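Uncharacterized conserved (Bdellovibrio bacteriovorus, PDB 7O21) probably trims cell-wall peptidoglycan as an LD-carboxypeptidase of the YkuD family, a role tied to the curved cell shape of this predatory bacterium. Local coordinates at residues V46-R51 with A71-M76; I104-Y109 with A137-V142; V247-P252 with V263-R268; G278-Y283 with E296-F301. All blocks are in the same frame, centred on the assembly; numbering follows the deposited sequence. Where two conformers were deposited one is given.

In the fold
Two regions of the chain are sampled. Contacts 1 and 2 come first and belong to the L,D-transpeptidase-type catalytic domain; their centres are 16 Å apart, and both lie close to the predicted nucleophile Cys-151 and His-136. Contacts 3 and 4 follow in the NTF2-like region, on the opposite side of the chain's centre, with centres 31 to 40 Å from those of the first pair. Each joins the strands of a beta hairpin, and the two hairpins sit side by side in one antiparallel sheet: their centres are 9 Å apart, and strand 260-270 pairs with strand 275-287. Within one chain the pairs lie apart, but Gly-225 from the NTF2-like region of the second subunit reaches Tyr-109.

Contact 1. Residues V46-R51 with A71-M76; sequences VDKEQR and ADIGKM
Lys-48 lays its aliphatic chain obliquely over Ile-73, and this is the main apolar touch between 46-51 and 71-76. Lys-48 CG comes 3.7 Å from Ile-73 CG1, and Lys-48 CE approaches Ile-73 CD1, the end of the same branch. Ile-73 presents that branch because CG1 stands anti to its own carbonyl carbon (chi1 -56°). Val-46, on strand 42-47, adds a looser contact, Val-46 CG1 to Ile-73 CD1 at 4.5 Å. The ammonium end of Lys-48 goes elsewhere, to a salt bridge with Asp-177.

Among the polar contacts, one backbone bond joins the segments directly: Ala-71 N donates to Arg-51 O at 3.1 Å, arriving from above the carbonyl plane. A water makes a second link, donating to Lys-48 O at 2.7 Å and to Asp-72 OD1 at 2.9 Å. That carboxylate oxygen also accepts from the backbone N of Ile-73, so two partners help to fix its rotation. Arg-51 runs alongside Asp-72, but with its methylene groups: Arg-51 CD is 3.7 Å from Asp-72 OD2, whereas Arg-51 NE stays 5.0 Å from OD2, too far for a salt bridge. Any attraction between the two charges is therefore probably long-range.

Within 46-51, Asp-47 OD1 takes the N-H of Gln-50 in an Asx motif that holds the turn after the strand.

Strand 42-47 pairs here with strand 172-176, and strand 62-73 with strand 152-153. Ile-73 and Val-46 both pack on Val-152, next to the predicted nucleophile Cys-151, so the contact lies beside the probable active site.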
loop_
_atom_site.group_PDB
_atom_site.type_symbol
_atom_site.label_atom_id
_atom_site.label_comp_id
_atom_site.label_asym_id
_atom_site.label_seq_id
_atom_site.Cartn_x
_atom_site.Cartn_y
_atom_site.Cartn_z
ATOM N N VAL A 46 9.413 -20.203 3.853
ATOM C CA VAL A 46 9.255 -21.055 2.673
ATOM C C VAL A 46 10.637 -21.376 2.119
ATOM O O VAL A 46 11.407 -20.472 1.779
ATOM C CB VAL A 46 8.379 -20.394 1.601
ATOM C CG1 VAL A 46 8.222 -21.329 0.388
ATOM C CG2 VAL A 46 7.030 -19.991 2.168
ATOM N N ASP A 47 10.943 -22.663 2.007
ATOM C CA ASP A 47 12.230 -23.167 1.531
ATOM C C ASP A 47 11.953 -23.784 0.161
ATOM O O ASP A 47 11.445 -24.907 0.072
ATOM C CB ASP A 47 12.731 -24.198 2.543
ATOM C CG ASP A 47 14.029 -24.859 2.145
ATOM O OD1 ASP A 47 14.425 -24.809 0.962
ATOM O OD2 ASP A 47 14.657 -25.446 3.050
ATOM N N LYS A 48 12.263 -23.044 -0.910
ATOM C CA LYS A 48 11.933 -23.527 -2.250
ATOM C C LYS A 48 12.663 -24.820 -2.572
ATOM O O LYS A 48 12.073 -25.740 -3.153
ATOM C CB LYS A 48 12.257 -22.484 -3.318
ATOM C CG LYS A 48 11.464 -21.194 -3.217
ATOM C CD LYS A 48 11.828 -20.306 -4.406
ATOM C CE LYS A 48 11.131 -18.963 -4.360
ATOM N NZ LYS A 48 11.757 -18.041 -5.358
ATOM N N GLU A 49 13.947 -24.906 -2.211
ATOM C CA GLU A 49 14.740 -26.078 -2.570
ATOM C C GLU A 49 14.162 -27.343 -1.950
ATOM O O GLU A 49 14.033 -28.373 -2.623
ATOM C CB GLU A 49 16.187 -25.871 -2.129
ATOM C CG GLU A 49 17.057 -27.104 -2.283
ATOM C CD GLU A 49 18.425 -26.916 -1.665
ATOM O OE1 GLU A 49 18.721 -25.788 -1.221
ATOM O OE2 GLU A 49 19.203 -27.892 -1.620
ATOM N N GLN A 50 13.816 -27.290 -0.660
ATOM C CA GLN A 50 13.274 -28.448 0.041
ATOM C C GLN A 50 11.776 -28.624 -0.153
ATOM O O GLN A 50 11.226 -29.633 0.305
ATOM C CB GLN A 50 13.600 -28.365 1.532
ATOM C CG GLN A 50 15.105 -28.370 1.830
ATOM C CD GLN A 50 15.810 -29.603 1.290
ATOM O OE1 GLN A 50 16.836 -29.505 0.612
ATOM N NE2 GLN A 50 15.259 -30.770 1.585
ATOM N N ARG A 51 11.101 -27.681 -0.816
ATOM C CA ARG A 51 9.649 -27.747 -0.985
ATOM C C ARG A 51 8.943 -27.869 0.370
ATOM O O ARG A 51 8.097 -28.740 0.586
ATOM C CB ARG A 51 9.248 -28.870 -1.954
ATOM C CG ARG A 51 9.711 -28.630 -3.385
ATOM C CD ARG A 51 9.514 -29.878 -4.243
ATOM N NE ARG A 51 10.238 -31.022 -3.695
ATOM C CZ ARG A 51 11.319 -31.564 -4.249
ATOM N NH1 ARG A 51 11.813 -31.068 -5.376
ATOM N NH2 ARG A 51 11.908 -32.603 -3.672
ATOM N N ALA A 71 5.245 -27.653 0.431
ATOM C CA ALA A 71 4.853 -26.471 -0.321
ATOM C C ALA A 71 5.679 -26.431 -1.596
ATOM O O ALA A 71 6.733 -27.065 -1.691
ATOM C CB ALA A 71 5.131 -25.208 0.498
ATOM N N ASP A 72 5.188 -25.692 -2.586
ATOM C CA ASP A 72 5.952 -25.504 -3.811
ATOM C C ASP A 72 5.640 -24.124 -4.362
ATOM O O ASP A 72 4.807 -23.394 -3.821
ATOM C CB ASP A 72 5.644 -26.608 -4.831
ATOM C CG ASP A 72 6.866 -27.019 -5.656
ATOM O OD1 ASP A 72 7.783 -26.193 -5.860
ATOM O OD2 ASP A 72 6.885 -28.178 -6.120
ATOM N N ILE A 73 6.349 -23.754 -5.426
ATOM C CA ILE A 73 6.158 -22.473 -6.088
ATOM C C ILE A 73 5.441 -22.691 -7.409
ATOM O O ILE A 73 5.773 -23.614 -8.167
ATOM C CB ILE A 73 7.505 -21.771 -6.318
ATOM C CG1 ILE A 73 8.249 -21.618 -4.992
ATOM C CG2 ILE A 73 7.282 -20.436 -7.019
ATOM C CD1 ILE A 73 7.600 -20.665 -3.997
ATOM N N GLY A 74 4.457 -21.837 -7.689
ATOM C CA GLY A 74 3.759 -21.924 -8.957
ATOM C C GLY A 74 4.675 -21.592 -10.119
ATOM O O GLY A 74 5.587 -20.771 -10.011
ATOM N N LYS A 75 4.418 -22.246 -11.252
ATOM C CA LYS A 75 5.268 -22.120 -12.426
ATOM C C LYS A 75 4.550 -21.591 -13.660
ATOM O O LYS A 75 5.186 -21.444 -14.710
ATOM C CB LYS A 75 5.902 -23.477 -12.760
ATOM C CG LYS A 75 6.931 -23.956 -11.760
ATOM C CD LYS A 75 7.622 -25.204 -12.268
ATOM C CE LYS A 75 8.885 -25.513 -11.479
ATOM N NZ LYS A 75 8.801 -26.835 -10.792
ATOM N N MET A 76 3.261 -21.287 -13.569
ATOM C CA MET A 76 2.449 -21.009 -14.745
ATOM C C MET A 76 2.470 -19.529 -15.105
ATOM O O MET A 76 2.590 -18.657 -14.240
ATOM C CB MET A 76 1.004 -21.446 -14.499
ATOM C CG MET A 76 0.820 -22.952 -14.457
ATOM S SD MET A 76 1.173 -23.713 -16.052
ATOM C CE MET A 76 -0.228 -23.132 -17.008
HETATM O O HOH W 1 9.988 -24.807 -4.684
#

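Contact 2. Residues I104-Y109 with A137-V142; sequences IPFSLY and AIPDSV. With EDO (1,2-ethanediol), chain H; SCN (thiocyanate ion), chain E.
With CG anti to the backbone N (chi1 -171°), the Phe-106 side chain reaches along Pro-139, the two side chains passing one another on opposite headings. Phe-106 CE1 comes 4.1 Å from Pro-139 CG. CB of Tyr-109 points away from 137-142, so backbone atoms carry its part of the contact. Ala-137 N gives Tyr-109 O a weak, bent hydrogen bond of 3.0 Å (135° at the hydrogen). The Pro-139 ring is pressed against the helix carbonyls, with Pro-139 CD 3.3 Å from Ser-107 O.

The pair joins the short helix 106-109, with Pro-105 as its N-cap residue, to the loop that follows strand 134-136 in the YkuD-type catalytic domain. From Pro-139 to Val-142 that loop makes a type I turn, closed by Val-142 N to Pro-139 O.

Beyond the pair, the Tyr-109 ring meets His-136, the predicted proton donor/acceptor, edge-to-face. Tyr-109 OH is hydrogen-bonded to Gly-225 O of the second subunit and lies 2.8 Å from N of a thiocyanate ion, itself near the ring edge. Phe-106 N donates to O2 of a 1,2-ethanediol at 3.3 Å.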
loop_
_atom_site.group_PDB
_atom_site.type_symbol
_atom_site.label_atom_id
_atom_site.label_comp_id
_atom_site.label_asym_id
_atom_site.label_seq_id
_atom_site.Cartn_x
_atom_site.Cartn_y
_atom_site.Cartn_z
ATOM N N ILE A 104 -12.576 -15.373 -5.166
ATOM C CA ILE A 104 -11.516 -15.969 -5.978
ATOM C C ILE A 104 -11.862 -17.405 -6.353
ATOM O O ILE A 104 -12.493 -18.126 -5.564
ATOM C CB ILE A 104 -10.139 -15.870 -5.301
ATOM C CG1 ILE A 104 -10.168 -16.496 -3.911
ATOM C CG2 ILE A 104 -9.696 -14.414 -5.212
ATOM C CD1 ILE A 104 -8.767 -16.733 -3.337
ATOM N N PRO A 105 -11.472 -17.852 -7.544
ATOM C CA PRO A 105 -11.850 -19.202 -7.994
ATOM C C PRO A 105 -11.088 -20.292 -7.248
ATOM O O PRO A 105 -9.857 -20.283 -7.178
ATOM C CB PRO A 105 -11.484 -19.194 -9.483
ATOM C CG PRO A 105 -10.451 -18.105 -9.625
ATOM C CD PRO A 105 -10.835 -17.063 -8.614
ATOM N N PHE A 106 -11.842 -21.281 -6.759
ATOM C CA PHE A 106 -11.229 -22.470 -6.173
ATOM C C PHE A 106 -10.329 -23.189 -7.164
ATOM O O PHE A 106 -9.325 -23.789 -6.762
ATOM C CB PHE A 106 -12.338 -23.416 -5.694
ATOM C CG PHE A 106 -11.846 -24.575 -4.880
ATOM C CD1 PHE A 106 -11.486 -25.763 -5.490
ATOM C CD2 PHE A 106 -11.774 -24.478 -3.500
ATOM C CE1 PHE A 106 -11.033 -26.841 -4.733
ATOM C CE2 PHE A 106 -11.327 -25.540 -2.739
ATOM C CZ PHE A 106 -10.954 -26.727 -3.360
ATOM N N SER A 107 -10.672 -23.162 -8.456
ATOM C CA SER A 107 -9.887 -23.911 -9.434
ATOM C C SER A 107 -8.446 -23.424 -9.487
ATOM O O SER A 107 -7.534 -24.201 -9.803
ATOM C CB SER A 107 -10.528 -23.805 -10.822
ATOM O OG SER A 107 -10.595 -22.444 -11.242
ATOM N N LEU A 108 -8.217 -22.146 -9.183
ATOM C CA LEU A 108 -6.876 -21.581 -9.209
ATOM C C LEU A 108 -6.245 -21.473 -7.829
ATOM O O LEU A 108 -5.015 -21.545 -7.724
ATOM C CB LEU A 108 -6.896 -20.176 -9.832
ATOM C CG LEU A 108 -7.407 -20.029 -11.264
ATOM C CD1 LEU A 108 -7.244 -18.577 -11.705
ATOM C CD2 LEU A 108 -6.664 -20.951 -12.196
ATOM N N TYR A 109 -7.046 -21.281 -6.781
ATOM C CA TYR A 109 -6.526 -20.880 -5.482
ATOM C C TYR A 109 -6.948 -21.804 -4.355
ATOM O O TYR A 109 -6.567 -21.571 -3.202
ATOM C CB TYR A 109 -6.941 -19.428 -5.174
ATOM C CG TYR A 109 -6.421 -18.491 -6.231
ATOM C CD1 TYR A 109 -5.059 -18.321 -6.424
ATOM C CD2 TYR A 109 -7.301 -17.793 -7.063
ATOM C CE1 TYR A 109 -4.581 -17.499 -7.409
ATOM C CE2 TYR A 109 -6.828 -16.962 -8.047
ATOM C CZ TYR A 109 -5.470 -16.811 -8.209
ATOM O OH TYR A 109 -4.958 -16.003 -9.185
ATOM N N ALA A 137 -3.850 -22.058 -2.025
ATOM C CA ALA A 137 -3.992 -23.491 -2.205
ATOM C C ALA A 137 -4.391 -23.787 -3.652
ATOM O O ALA A 137 -4.207 -22.945 -4.547
ATOM C CB ALA A 137 -4.962 -24.046 -1.163
ATOM N N ILE A 138 -4.877 -24.974 -3.877
ATOM C CA ILE A 138 -5.184 -25.427 -5.250
ATOM C C ILE A 138 -6.013 -26.699 -5.122
ATOM O O ILE A 138 -6.006 -27.280 -4.107
ATOM C CB ILE A 138 -3.861 -25.614 -6.022
ATOM C CG1 ILE A 138 -4.016 -25.288 -7.512
ATOM C CG2 ILE A 138 -3.217 -26.964 -5.727
ATOM C CD1 ILE A 138 -2.814 -24.731 -8.166
ATOM N N PRO A 139 -6.728 -27.150 -6.156
ATOM C CA PRO A 139 -7.467 -28.383 -6.016
ATOM C C PRO A 139 -6.531 -29.557 -5.695
ATOM O O PRO A 139 -5.474 -29.672 -6.156
ATOM C CB PRO A 139 -8.074 -28.538 -7.406
ATOM C CG PRO A 139 -8.318 -27.109 -7.794
ATOM C CD PRO A 139 -7.034 -26.440 -7.366
ATOM N N ASP A 140 -7.103 -30.499 -4.972
ATOM C CA ASP A 140 -6.372 -31.714 -4.558
ATOM C C ASP A 140 -5.853 -32.511 -5.765
ATOM O O ASP A 140 -4.832 -33.133 -5.623
ATOM C CB ASP A 140 -7.282 -32.590 -3.719
ATOM C CG ASP A 140 -7.709 -32.010 -2.386
ATOM O OD1 ASP A 140 -7.036 -31.184 -1.869
ATOM O OD2 ASP A 140 -8.676 -32.440 -1.896
ATOM N N SER A 141 -6.570 -32.518 -6.893
ATOM C CA SER A 141 -6.180 -33.308 -8.084
ATOM C C SER A 141 -5.024 -32.718 -8.883
ATOM O O SER A 141 -4.556 -33.370 -9.777
ATOM C CB SER A 141 -7.352 -33.564 -8.964
ATOM O OG SER A 141 -7.855 -32.366 -9.454
ATOM N N VAL A 142 -4.590 -31.513 -8.580
ATOM C CA VAL A 142 -3.524 -30.963 -9.449
ATOM C C VAL A 142 -2.238 -30.689 -8.669
ATOM O O VAL A 142 -2.263 -30.501 -7.504
ATOM C CB VAL A 142 -4.021 -29.721 -10.189
ATOM C CG1 VAL A 142 -5.317 -29.978 -10.930
ATOM C CG2 VAL A 142 -4.216 -28.582 -9.232
HETATM C C1 EDO H . -16.692 -19.855 -6.593
HETATM O O1 EDO H . -17.514 -20.084 -5.465
HETATM C C2 EDO H . -15.529 -20.840 -6.554
HETATM O O2 EDO H . -14.905 -20.948 -7.820
HETATM S S SCN E . -1.238 -12.719 -8.147
HETATM C C SCN E . -1.833 -14.232 -8.560
HETATM N N SCN E . -2.231 -15.266 -8.828
#

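Contact 3. Residues V247-P252 with V263-R268; sequences VHLSQP and VKTLQR
Strands 246-257 and 260-270 form an antiparallel hairpin in the sheet of the NTF2-like region, and Leu-249 faces Gln-267 across it. His-248 and Arg-268 are a hydrogen-bonded pair: His-248 N to Arg-268 O is 2.9 Å, and the return bond, Arg-268 N to His-248 O, is 2.8 Å. Leu-249 and Gln-267 are the next, non-hydrogen-bonded pair. Their side chains run side by side in the same direction, with Leu-249 CD2 4.0 Å from Gln-267 CG, on the face packed by Trp-201 and Trp-205 of helix 184-206.

Past Leu-249 the regular strand pairing gives way, and side chains take over. Ser-250 N still donates to Leu-266 O, but Leu-266 N finds the Ser-250 hydroxyl, OG, at 3.0 Å in place of a main-chain carbonyl. The Ser-250 OG is turned between its backbone N and carbonyl carbon (chi1 74°), and it is also hydrogen-bonded to Thr-36. Pro-252 then packs its CB on Val-263 CG1 at 3.7 Å. Thr-265, level with Pro-252 in the register, uses its OG1 to reach back to Ser-250 O, donating at 2.8 Å and tilted 24° from the carbonyl plane.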
loop_
_atom_site.group_PDB
_atom_site.type_symbol
_atom_site.label_atom_id
_atom_site.label_comp_id
_atom_site.label_asym_id
_atom_site.label_seq_id
_atom_site.Cartn_x
_atom_site.Cartn_y
_atom_site.Cartn_z
ATOM N N VAL A 247 15.784 7.183 22.931
ATOM C CA VAL A 247 15.260 6.286 21.904
ATOM C C VAL A 247 15.241 4.881 22.484
ATOM O O VAL A 247 16.294 4.344 22.846
ATOM C CB VAL A 247 16.091 6.317 20.610
ATOM C CG1 VAL A 247 15.449 5.407 19.556
ATOM C CG2 VAL A 247 16.246 7.744 20.103
ATOM N N HIS A 248 14.058 4.288 22.585
ATOM C CA HIS A 248 13.912 2.936 23.099
ATOM C C HIS A 248 13.237 2.068 22.049
ATOM O O HIS A 248 12.276 2.498 21.401
ATOM C CB HIS A 248 13.108 2.943 24.400
ATOM C CG HIS A 248 13.821 3.612 25.536
ATOM N ND1 HIS A 248 13.211 4.523 26.370
ATOM C CD2 HIS A 248 15.103 3.512 25.962
ATOM C CE1 HIS A 248 14.083 4.952 27.266
ATOM N NE2 HIS A 248 15.239 4.351 27.041
ATOM N N LEU A 249 13.756 0.853 21.877
ATOM C CA LEU A 249 13.265 -0.075 20.868
ATOM C C LEU A 249 12.834 -1.361 21.547
ATOM O O LEU A 249 13.592 -1.924 22.345
ATOM C CB LEU A 249 14.378 -0.419 19.876
ATOM C CG LEU A 249 15.165 0.742 19.273
ATOM C CD1 LEU A 249 16.267 0.227 18.349
ATOM C CD2 LEU A 249 14.216 1.640 18.539
ATOM N N SER A 250 11.632 -1.836 21.224
ATOM C CA SER A 250 11.256 -3.167 21.669
ATOM C C SER A 250 12.120 -4.211 20.969
ATOM O O SER A 250 12.738 -3.960 19.926
ATOM C CB SER A 250 9.780 -3.431 21.378
ATOM O OG SER A 250 9.556 -3.650 19.987
ATOM N N GLN A 251 12.184 -5.385 21.563
ATOM C CA GLN A 251 12.928 -6.456 20.931
ATOM C C GLN A 251 12.460 -6.602 19.483
ATOM O O GLN A 251 11.262 -6.810 19.246
ATOM C CB GLN A 251 12.711 -7.766 21.675
ATOM C CG GLN A 251 13.313 -8.946 20.957
ATOM C CD GLN A 251 13.004 -10.228 21.678
ATOM O OE1 GLN A 251 13.372 -10.401 22.842
ATOM N NE2 GLN A 251 12.320 -11.137 20.996
ATOM N N PRO A 252 13.348 -6.459 18.501
ATOM C CA PRO A 252 12.916 -6.380 17.105
ATOM C C PRO A 252 12.826 -7.724 16.395
ATOM O O PRO A 252 13.419 -8.727 16.796
ATOM C CB PRO A 252 14.041 -5.555 16.461
ATOM C CG PRO A 252 15.244 -5.958 17.233
ATOM C CD PRO A 252 14.763 -6.081 18.662
ATOM N N VAL A 263 14.887 -4.917 9.887
ATOM C CA VAL A 263 14.670 -4.823 11.325
ATOM C C VAL A 263 13.363 -4.078 11.539
ATOM O O VAL A 263 13.152 -3.017 10.949
ATOM C CB VAL A 263 15.833 -4.085 12.018
ATOM C CG1 VAL A 263 15.584 -3.959 13.498
ATOM C CG2 VAL A 263 17.141 -4.843 11.781
ATOM N N LYS A 264 12.462 -4.643 12.355
ATOM C CA LYS A 264 11.202 -3.972 12.670
ATOM C C LYS A 264 10.992 -3.997 14.176
ATOM O O LYS A 264 11.177 -5.041 14.818
ATOM C CB LYS A 264 10.033 -4.655 11.948
ATOM C CG LYS A 264 8.674 -4.010 12.194
ATOM C CD LYS A 264 7.599 -4.790 11.449
ATOM C CE LYS A 264 6.205 -4.204 11.644
ATOM N NZ LYS A 264 5.208 -4.873 10.729
ATOM N N THR A 265 10.629 -2.840 14.738
ATOM C CA THR A 265 10.543 -2.672 16.184
ATOM C C THR A 265 9.455 -1.654 16.510
ATOM O O THR A 265 9.038 -0.874 15.655
ATOM C CB THR A 265 11.903 -2.221 16.742
ATOM O OG1 THR A 265 11.824 -2.036 18.161
ATOM C CG2 THR A 265 12.333 -0.914 16.118
ATOM N N LEU A 266 8.953 -1.713 17.745
ATOM C CA LEU A 266 8.155 -0.627 18.310
ATOM C C LEU A 266 9.106 0.365 18.979
ATOM O O LEU A 266 9.870 -0.001 19.882
ATOM C CB LEU A 266 7.134 -1.171 19.310
ATOM C CG LEU A 266 6.125 -0.145 19.844
ATOM C CD1 LEU A 266 5.247 0.383 18.723
ATOM C CD2 LEU A 266 5.243 -0.782 20.907
ATOM N N GLN A 267 9.089 1.604 18.508
ATOM C CA GLN A 267 10.056 2.621 18.906
ATOM C C GLN A 267 9.385 3.697 19.744
ATOM O O GLN A 267 8.341 4.226 19.359
ATOM C CB GLN A 267 10.640 3.260 17.652
ATOM C CG GLN A 267 11.517 4.488 17.894
ATOM C CD GLN A 267 11.845 5.203 16.593
ATOM O OE1 GLN A 267 12.666 4.733 15.813
ATOM N NE2 GLN A 267 11.164 6.306 16.329
ATOM N N ARG A 268 9.994 4.019 20.876
ATOM C CA ARG A 268 9.591 5.159 21.687
ATOM C C ARG A 268 10.659 6.235 21.530
ATOM O O ARG A 268 11.838 5.980 21.790
ATOM C CB ARG A 268 9.462 4.756 23.152
ATOM C CG ARG A 268 8.929 5.869 24.046
ATOM C CD ARG A 268 8.986 5.445 25.506
ATOM N NE ARG A 268 8.319 6.416 26.374
ATOM C CZ ARG A 268 8.924 7.467 26.916
ATOM N NH1 ARG A 268 10.209 7.686 26.674
ATOM N NH2 ARG A 268 8.241 8.295 27.702
#

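Contact 4. Residues G278-Y283 with E296-F301; sequences GVKTIY and EEWAPF
Lys-280 NZ meets the anti lone pair of Glu-296 OE2 at 2.7 Å in a salt bridge. Beyond CG the lysine chain takes three successive bends that bring NZ round to the carboxylate, whereas Glu-296 is extended, and the two side chains meet at a slant. On the way Lys-280 CE passes 3.2 Å from Glu-297 O. Further along, the Trp-298 indole comes up close to Gly-278, NE1 3.4 Å from Gly-278 CA; with no side chain there, the ring can approach this near. On the opposite face, with Thr-281, one of two conformers of Glu-297 brings OE1 to the Tyr-283 ring edge, a doubtful contact.

Backbone pairing sets these positions. Val-279 with Ala-299 and Thr-281 with Glu-297 are antiparallel hydrogen-bonded pairs, the straightest bond running from Glu-297 N to Thr-281 O (2.9 Å, 173°). Second partners steady the charged groups: Gln-267 OE1 binds Lys-280 NZ, and Tyr-217 binds Glu-296 OE1.

The hairpin of strands 275-287 and 290-300 ends the sheet within this chain. Helix 184-206 packs on Lys-280, Ile-282 and Glu-296, while Leu-121 of helix 121-126 touches Tyr-283 and Glu-297; Lys-103 of the second subunit makes a cation-pi contact with Trp-298.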
loop_
_atom_site.group_PDB
_atom_site.type_symbol
_atom_site.label_atom_id
_atom_site.label_comp_id
_atom_site.label_asym_id
_atom_site.label_seq_id
_atom_site.Cartn_x
_atom_site.Cartn_y
_atom_site.Cartn_z
ATOM N N GLY A 278 5.859 4.475 17.716
ATOM C CA GLY A 278 5.523 4.156 16.343
ATOM C C GLY A 278 6.262 2.916 15.909
ATOM O O GLY A 278 7.186 2.445 16.577
ATOM N N VAL A 279 5.822 2.383 14.783
ATOM C CA VAL A 279 6.420 1.188 14.212
ATOM C C VAL A 279 7.581 1.639 13.335
ATOM O O VAL A 279 7.387 2.397 12.380
ATOM C CB VAL A 279 5.385 0.399 13.407
ATOM C CG1 VAL A 279 6.036 -0.815 12.764
ATOM C CG2 VAL A 279 4.234 -0.028 14.320
ATOM N N LYS A 280 8.782 1.175 13.654
ATOM C CA LYS A 280 10.000 1.562 12.942
ATOM C C LYS A 280 10.486 0.354 12.146
ATOM O O LYS A 280 10.739 -0.718 12.715
ATOM C CB LYS A 280 11.056 1.998 13.953
ATOM C CG LYS A 280 12.466 2.267 13.398
ATOM C CD LYS A 280 12.526 3.111 12.119
ATOM C CE LYS A 280 11.990 4.551 12.312
ATOM N NZ LYS A 280 12.947 5.411 13.067
ATOM N N THR A 281 10.560 0.505 10.826
ATOM C CA THR A 281 11.108 -0.536 9.966
ATOM C C THR A 281 12.334 0.008 9.254
ATOM O O THR A 281 12.269 1.066 8.623
ATOM C CB THR A 281 10.094 -0.985 8.925
ATOM O OG1 THR A 281 8.849 -1.270 9.574
ATOM C CG2 THR A 281 10.586 -2.231 8.239
ATOM N N ILE A 282 13.444 -0.717 9.370
ATOM C CA ILE A 282 14.728 -0.349 8.781
ATOM C C ILE A 282 15.055 -1.366 7.693
ATOM O O ILE A 282 14.981 -2.578 7.921
ATOM C CB ILE A 282 15.820 -0.365 9.862
ATOM C CG1 ILE A 282 15.420 0.557 11.024
ATOM C CG2 ILE A 282 17.179 0.001 9.272
ATOM C CD1 ILE A 282 16.230 0.328 12.286
ATOM N N TYR A 283 15.391 -0.874 6.505
ATOM C CA TYR A 283 15.811 -1.696 5.379
ATOM C C TYR A 283 17.269 -1.364 5.118
ATOM O O TYR A 283 17.612 -0.193 4.931
ATOM C CB TYR A 283 15.010 -1.327 4.126
ATOM C CG TYR A 283 13.514 -1.524 4.223
ATOM C CD1 TYR A 283 12.715 -0.631 4.924
ATOM C CD2 TYR A 283 12.905 -2.599 3.593
ATOM C CE1 TYR A 283 11.345 -0.804 5.001
ATOM C CE2 TYR A 283 11.529 -2.783 3.670
ATOM C CZ TYR A 283 10.767 -1.887 4.374
ATOM O OH TYR A 283 9.397 -2.062 4.436
ATOM N N GLU A 296 14.094 3.913 5.734
ATOM C CA GLU A 296 13.683 3.870 7.136
ATOM C C GLU A 296 12.269 4.425 7.216
ATOM O O GLU A 296 12.026 5.562 6.792
ATOM C CB GLU A 296 14.644 4.698 7.995
ATOM C CG GLU A 296 14.335 4.673 9.495
ATOM C CD GLU A 296 15.440 5.257 10.339
ATOM O OE1 GLU A 296 16.575 5.356 9.831
ATOM O OE2 GLU A 296 15.200 5.619 11.513
ATOM N N GLU A 297 11.339 3.624 7.746
ATOM C CA GLU A 297 9.925 3.973 7.802
ATOM C C GLU A 297 9.466 4.084 9.250
ATOM O O GLU A 297 9.994 3.418 10.144
ATOM C CB GLU A 297 9.065 2.917 7.101
ATOM C CG GLU A 297 9.333 2.758 5.607
ATOM C CD GLU A 297 8.471 1.677 4.959
ATOM O OE1 GLU A 297 8.290 0.588 5.556
ATOM O OE2 GLU A 297 7.968 1.919 3.844
ATOM N N TRP A 298 8.471 4.941 9.473
ATOM C CA TRP A 298 7.865 5.099 10.788
ATOM C C TRP A 298 6.369 5.283 10.586
ATOM O O TRP A 298 5.943 6.069 9.730
ATOM C CB TRP A 298 8.462 6.307 11.529
ATOM C CG TRP A 298 7.953 6.516 12.953
ATOM C CD1 TRP A 298 8.525 6.060 14.109
ATOM C CD2 TRP A 298 6.803 7.284 13.353
ATOM N NE1 TRP A 298 7.789 6.472 15.198
ATOM C CE2 TRP A 298 6.724 7.213 14.759
ATOM C CE3 TRP A 298 5.821 7.996 12.656
ATOM C CZ2 TRP A 298 5.711 7.854 15.488
ATOM C CZ3 TRP A 298 4.815 8.623 13.382
ATOM C CH2 TRP A 298 4.771 8.545 14.780
ATOM N N ALA A 299 5.575 4.523 11.340
ATOM C CA ALA A 299 4.128 4.691 11.338
ATOM C C ALA A 299 3.658 4.839 12.778
ATOM O O ALA A 299 4.141 4.127 13.662
ATOM C CB ALA A 299 3.455 3.469 10.691
ATOM N N PRO A 300 2.741 5.765 13.059
ATOM C CA PRO A 300 2.344 5.992 14.451
ATOM C C PRO A 300 1.646 4.773 15.034
ATOM O O PRO A 300 0.982 4.006 14.331
ATOM C CB PRO A 300 1.386 7.189 14.360
ATOM C CG PRO A 300 0.855 7.138 12.978
ATOM C CD PRO A 300 1.950 6.570 12.113
ATOM N N PHE A 301 1.829 4.587 16.339
ATOM C CA PHE A 301 1.234 3.477 17.066
ATOM C C PHE A 301 0.401 4.009 18.223
ATOM O O PHE A 301 0.857 4.866 18.985
ATOM C CB PHE A 301 2.312 2.559 17.650
ATOM C CG PHE A 301 1.778 1.574 18.654
ATOM C CD1 PHE A 301 1.307 0.339 18.242
ATOM C CD2 PHE A 301 1.746 1.885 20.003
ATOM C CE1 PHE A 301 0.807 -0.567 19.161
ATOM C CE2 PHE A 301 1.247 0.984 20.927
ATOM C CZ PHE A 301 0.780 -0.241 20.504
#